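Local coordinates for uncharacterized protein lp_2219 (Lactobacillus plantarum, PDB 3HFQ) that is of uncharacterised function but folds as a seven-bladed beta-propeller of the lactonase family, which suggests, without proving, a sugar-lactone hydrolase role, at residues P42-L47 and A89-D94; A155-G160 and F187-L192. The protein carries 1 engineered substitution. All blocks are in the same frame, centred on the assembly; numbering follows the deposited sequence.

Interaction 1. Residues P42-L47 and A89-D94; sequences PTYLAL and AYVAVD
Y44 has the largest share of the buried surface: its CB lies 3.7 Å from A89 O, with the ring close by the same oxygen. Just before it, a water lies 2.8 Å from T43 OG1 and 2.7 Å from A89 O, to which it probably donates. The Y44 ring runs beside that of Y90, both side chains pointing the same way. The centroids are 4.7 Å apart and the planes 33° from parallel, an oblique pairing in which Y90 CD1 lies 3.5 Å above the plane of the Y44 ring, offset toward its rim. V91 CG1, set between its own backbone N and carbonyl carbon (chi1 60°), reaches Y44 O at 3.7 Å. A46 directs its methyl at the backbone of the other strand, with CB 3.5 Å from V91 O, and V93 CG2 adds an apolar touch to the same methyl. Strands 45-47 and 90-94 run nearly parallel (9°) yet share no hydrogen bond, as expected of innermost strands from successive propeller blades. Each bonds within its own sheet, Y44 and A46 to strand 52-59 and Y90 to strand 99-104, while strand 143-148 of the following blade flanks Y90, whose OH bonds D147.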
loop_
_atom_site.group_PDB
_atom_site.type_symbol
_atom_site.label_atom_id
_atom_site.label_comp_id
_atom_site.label_asym_id
_atom_site.label_seq_id
_atom_site.Cartn_x
_atom_site.Cartn_y
_atom_site.Cartn_z
ATOM N N PRO A 42 8.292 4.337 10.234
ATOM C CA PRO A 42 8.334 3.289 9.207
ATOM C C PRO A 42 6.898 3.037 8.749
ATOM O O PRO A 42 6.337 1.967 8.995
ATOM C CB PRO A 42 8.920 2.107 9.963
ATOM C CG PRO A 42 8.278 2.267 11.325
ATOM C CD PRO A 42 8.426 3.758 11.586
ATOM N N THR A 43 6.320 4.030 8.074
ATOM C CA THR A 43 4.927 3.970 7.624
ATOM C C THR A 43 4.582 2.991 6.508
ATOM O O THR A 43 3.404 2.749 6.248
ATOM C CB THR A 43 4.420 5.370 7.229
ATOM O OG1 THR A 43 5.095 5.812 6.048
ATOM C CG2 THR A 43 4.688 6.363 8.355
ATOM N N TYR A 44 5.587 2.458 5.819
ATOM C CA TYR A 44 5.328 1.458 4.792
ATOM C C TYR A 44 6.506 0.498 4.733
ATOM O O TYR A 44 7.653 0.895 4.952
ATOM C CB TYR A 44 5.072 2.078 3.415
ATOM C CG TYR A 44 4.023 1.293 2.645
ATOM C CD1 TYR A 44 2.665 1.457 2.918
ATOM C CD2 TYR A 44 4.389 0.346 1.689
ATOM C CE1 TYR A 44 1.692 0.692 2.262
ATOM C CE2 TYR A 44 3.428 -0.426 1.027
ATOM C CZ TYR A 44 2.084 -0.246 1.317
ATOM O OH TYR A 44 1.135 -0.999 0.660
ATOM N N LEU A 45 6.207 -0.764 4.441
ATOM C CA LEU A 45 7.207 -1.823 4.399
ATOM C C LEU A 45 7.161 -2.659 3.124
ATOM O O LEU A 45 6.102 -2.825 2.520
ATOM C CB LEU A 45 6.985 -2.765 5.585
ATOM C CG LEU A 45 6.831 -2.130 6.968
ATOM C CD1 LEU A 45 6.368 -3.192 7.963
ATOM C CD2 LEU A 45 8.158 -1.514 7.399
ATOM N N ALA A 46 8.317 -3.205 2.745
ATOM C CA ALA A 46 8.442 -4.065 1.569
ATOM C C ALA A 46 9.458 -5.162 1.896
ATOM O O ALA A 46 10.457 -4.907 2.568
ATOM C CB ALA A 46 8.917 -3.261 0.356
ATOM N N LEU A 47 9.200 -6.375 1.417
ATOM C CA LEU A 47 10.079 -7.511 1.678
ATOM C C LEU A 47 10.639 -8.120 0.399
ATOM O O LEU A 47 9.978 -8.121 -0.637
ATOM C CB LEU A 47 9.320 -8.597 2.448
ATOM C CG LEU A 47 9.049 -8.393 3.939
ATOM C CD1 LEU A 47 7.946 -9.336 4.397
ATOM C CD2 LEU A 47 10.335 -8.638 4.722
ATOM N N ALA A 89 6.398 7.662 1.263
ATOM C CA ALA A 89 5.109 7.125 1.700
ATOM C C ALA A 89 4.815 5.704 1.221
ATOM O O ALA A 89 3.869 5.071 1.689
ATOM C CB ALA A 89 3.988 8.056 1.246
ATOM N N TYR A 90 5.614 5.212 0.283
ATOM C CA TYR A 90 5.429 3.871 -0.265
ATOM C C TYR A 90 6.793 3.310 -0.637
ATOM O O TYR A 90 7.709 4.063 -0.964
ATOM C CB TYR A 90 4.549 3.939 -1.518
ATOM C CG TYR A 90 4.096 2.597 -2.068
ATOM C CD1 TYR A 90 2.984 1.945 -1.536
ATOM C CD2 TYR A 90 4.771 1.988 -3.128
ATOM C CE1 TYR A 90 2.547 0.725 -2.048
ATOM C CE2 TYR A 90 4.345 0.760 -3.649
ATOM C CZ TYR A 90 3.232 0.136 -3.103
ATOM O OH TYR A 90 2.791 -1.066 -3.614
ATOM N N VAL A 91 6.927 1.989 -0.581
ATOM C CA VAL A 91 8.179 1.327 -0.943
ATOM C C VAL A 91 7.855 -0.062 -1.491
ATOM O O VAL A 91 6.966 -0.739 -0.980
ATOM C CB VAL A 91 9.142 1.222 0.282
ATOM C CG1 VAL A 91 8.501 0.414 1.404
ATOM C CG2 VAL A 91 10.469 0.612 -0.147
ATOM N N ALA A 92 8.554 -0.468 -2.549
ATOM C CA ALA A 92 8.328 -1.780 -3.161
ATOM C C ALA A 92 9.632 -2.386 -3.673
ATOM O O ALA A 92 10.602 -1.668 -3.926
ATOM C CB ALA A 92 7.328 -1.656 -4.312
ATOM N N VAL A 93 9.647 -3.708 -3.840
ATOM C CA VAL A 93 10.835 -4.408 -4.323
ATOM C C VAL A 93 10.638 -5.023 -5.712
ATOM O O VAL A 93 9.590 -5.601 -6.004
ATOM C CB VAL A 93 11.251 -5.548 -3.346
ATOM C CG1 VAL A 93 12.387 -6.372 -3.950
ATOM C CG2 VAL A 93 11.696 -4.958 -2.006
ATOM N N ASP A 94 11.654 -4.877 -6.560
ATOM C CA ASP A 94 11.656 -5.441 -7.909
ATOM C C ASP A 94 12.649 -6.599 -7.819
ATOM O O ASP A 94 13.861 -6.381 -7.850
ATOM C CB ASP A 94 12.167 -4.407 -8.920
ATOM C CG ASP A 94 12.022 -4.871 -10.360
ATOM O OD1 ASP A 94 12.153 -6.086 -10.610
ATOM O OD2 ASP A 94 11.786 -4.017 -11.242
HETATM O O HOH W 1 3.041 5.410 4.243
#

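Interaction 2. Residues A155-G160 and F187-L192; sequences AVIDLG and FGPRHL. With PO4 (phosphate ion), chain C.
Two adjacent blades of the propeller meet here, the second strand of one (154-158) against the innermost strand of the next (189-194). I157 is the main wedge. With CG2 anti to the backbone N and CG1 beside it (chi1 -55°), the side chain splits into two branches: CG2 packs on P189 CB at 3.5 Å, while CD1 lies over the backbone from R190 O to L192 N and meets L192 CG at 3.8 Å. An alanine here would remove both branches and is likely to open a gap between P189 and L192, leaving the L192 side chain less firmly held. Farther along, P189 CG rests 3.5 Å from D158 O, and L159 CB approaches P189 O, so the proline is touched by consecutive residues of the first segment. No hydrogen bond joins the two segments; R190 O is buried without a polar partner in the model. R190 leaves its strand with CB directed away from the first segment. Extended from CG to NE, it presents the edge of its guanidinium to a phosphate probably derived from the crystallisation liquor: NE and NH2 both donate to O2, at 2.8 Å from NE (151°) and 2.9 Å from NH2 (139°). H144 and R259 also bind the ion, while E206 forms a salt bridge with R190 NE. Strand 143-148 bonds to strand 154-158 through I157 and A155 and also touches L192. From the other blade, L203 of strand 200-205 packs against I157, P189 and L192.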
loop_
_atom_site.group_PDB
_atom_site.type_symbol
_atom_site.label_atom_id
_atom_site.label_comp_id
_atom_site.label_asym_id
_atom_site.label_seq_id
_atom_site.Cartn_x
_atom_site.Cartn_y
_atom_site.Cartn_z
ATOM N N ALA A 155 4.155 1.594 -12.453
ATOM C CA ALA A 155 2.992 2.460 -12.342
ATOM C C ALA A 155 3.279 3.420 -11.195
ATOM O O ALA A 155 3.614 2.988 -10.091
ATOM C CB ALA A 155 1.747 1.636 -12.047
ATOM N N VAL A 156 3.159 4.716 -11.467
ATOM C CA VAL A 156 3.421 5.755 -10.474
ATOM C C VAL A 156 2.185 6.648 -10.368
ATOM O O VAL A 156 1.769 7.258 -11.347
ATOM C CB VAL A 156 4.662 6.592 -10.888
ATOM C CG1 VAL A 156 4.920 7.708 -9.876
ATOM C CG2 VAL A 156 5.883 5.678 -10.991
ATOM N N ILE A 157 1.605 6.721 -9.174
ATOM C CA ILE A 157 0.384 7.497 -8.962
ATOM C C ILE A 157 0.590 8.846 -8.281
ATOM O O ILE A 157 1.191 8.922 -7.215
ATOM C CB ILE A 157 -0.622 6.677 -8.126
ATOM C CG1 ILE A 157 -0.864 5.324 -8.802
ATOM C CG2 ILE A 157 -1.928 7.446 -7.969
ATOM C CD1 ILE A 157 -1.694 4.363 -7.968
ATOM N N ASP A 158 0.066 9.904 -8.896
ATOM C CA ASP A 158 0.182 11.253 -8.353
ATOM C C ASP A 158 -1.187 11.703 -7.843
ATOM O O ASP A 158 -2.069 12.066 -8.623
ATOM C CB ASP A 158 0.669 12.221 -9.438
ATOM C CG ASP A 158 1.109 13.562 -8.876
ATOM O OD1 ASP A 158 0.514 14.024 -7.883
ATOM O OD2 ASP A 158 2.045 14.166 -9.439
ATOM N N LEU A 159 -1.361 11.668 -6.528
ATOM C CA LEU A 159 -2.617 12.069 -5.914
ATOM C C LEU A 159 -2.862 13.564 -6.099
ATOM O O LEU A 159 -4.002 14.002 -6.271
ATOM C CB LEU A 159 -2.591 11.714 -4.420
ATOM C CG LEU A 159 -3.767 12.149 -3.540
ATOM C CD1 LEU A 159 -3.979 11.130 -2.427
ATOM C CD2 LEU A 159 -3.501 13.537 -2.969
ATOM N N GLY A 160 -1.781 14.336 -6.078
ATOM C CA GLY A 160 -1.886 15.776 -6.217
ATOM C C GLY A 160 -2.331 16.301 -7.572
ATOM O O GLY A 160 -3.028 17.316 -7.643
ATOM N N PHE A 187 -10.263 13.514 -8.192
ATOM C CA PHE A 187 -10.353 12.079 -7.945
ATOM C C PHE A 187 -9.394 11.688 -6.824
ATOM O O PHE A 187 -9.746 10.901 -5.945
ATOM C CB PHE A 187 -10.022 11.300 -9.226
ATOM C CG PHE A 187 -10.162 9.804 -9.088
ATOM C CD1 PHE A 187 -9.057 9.009 -8.799
ATOM C CD2 PHE A 187 -11.405 9.191 -9.244
ATOM C CE1 PHE A 187 -9.185 7.622 -8.668
ATOM C CE2 PHE A 187 -11.547 7.811 -9.114
ATOM C CZ PHE A 187 -10.433 7.022 -8.826
ATOM N N GLY A 188 -8.190 12.254 -6.859
ATOM C CA GLY A 188 -7.188 11.969 -5.844
ATOM C C GLY A 188 -6.746 10.517 -5.807
ATOM O O GLY A 188 -6.877 9.862 -4.770
ATOM N N PRO A 189 -6.200 9.986 -6.916
ATOM C CA PRO A 189 -5.743 8.592 -6.992
ATOM C C PRO A 189 -4.636 8.314 -5.977
ATOM O O PRO A 189 -3.752 9.142 -5.781
ATOM C CB PRO A 189 -5.267 8.469 -8.434
ATOM C CG PRO A 189 -4.712 9.848 -8.704
ATOM C CD PRO A 189 -5.783 10.741 -8.113
ATOM N N ARG A 190 -4.676 7.142 -5.353
ATOM C CA ARG A 190 -3.694 6.813 -4.321
ATOM C C ARG A 190 -2.924 5.522 -4.578
ATOM O O ARG A 190 -1.705 5.548 -4.769
ATOM C CB ARG A 190 -4.406 6.737 -2.967
ATOM C CG ARG A 190 -3.489 6.673 -1.742
ATOM C CD ARG A 190 -4.337 6.592 -0.474
ATOM N NE ARG A 190 -3.546 6.655 0.752
ATOM C CZ ARG A 190 -2.932 5.617 1.314
ATOM N NH1 ARG A 190 -3.008 4.408 0.766
ATOM N NH2 ARG A 190 -2.245 5.789 2.437
ATOM N N HIS A 191 -3.639 4.399 -4.561
ATOM C CA HIS A 191 -3.050 3.078 -4.789
ATOM C C HIS A 191 -3.869 2.323 -5.831
ATOM O O HIS A 191 -5.023 2.663 -6.090
ATOM C CB HIS A 191 -3.066 2.227 -3.510
ATOM C CG HIS A 191 -1.985 2.568 -2.521
ATOM N ND1 HIS A 191 -1.661 1.719 -1.479
ATOM C CD2 HIS A 191 -1.181 3.637 -2.406
ATOM C CE1 HIS A 191 -0.695 2.265 -0.766
ATOM N NE2 HIS A 191 -0.378 3.430 -1.299
ATOM N N LEU A 192 -3.270 1.290 -6.410
ATOM C CA LEU A 192 -3.955 0.450 -7.387
ATOM C C LEU A 192 -3.478 -0.986 -7.226
ATOM O O LEU A 192 -2.501 -1.252 -6.522
ATOM C CB LEU A 192 -3.697 0.940 -8.823
ATOM C CG LEU A 192 -2.311 0.904 -9.478
ATOM C CD1 LEU A 192 -1.881 -0.532 -9.784
ATOM C CD2 LEU A 192 -2.376 1.698 -10.778
HETATM P P PO4 C . -2.470 10.004 2.683
HETATM O O1 PO4 C . -3.045 10.881 3.857
HETATM O O2 PO4 C . -3.133 8.576 2.715
HETATM O O3 PO4 C . -2.776 10.699 1.301
HETATM O O4 PO4 C . -0.909 9.851 2.855
#

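In the fold
From the N terminus, interaction 1 comes first: 42-47 and 89-94 close a loop containing the outer strands 52-59, 62-71 and 74-84, so it joins the start of one blade to the start of the next. Interaction 2 opens only afterwards, its loop from 155-160 to 187-192 carrying strands 163-169 and 175-182 before the following blade begins. The loops are thus in series, neither crossing nor enclosing the other. Their centres are 16 Å apart, yet they touch where Y90 CD1 lies 3.7 Å from H191 NE2. Together they link four successive blades, with strand 143-148 beside both contacts.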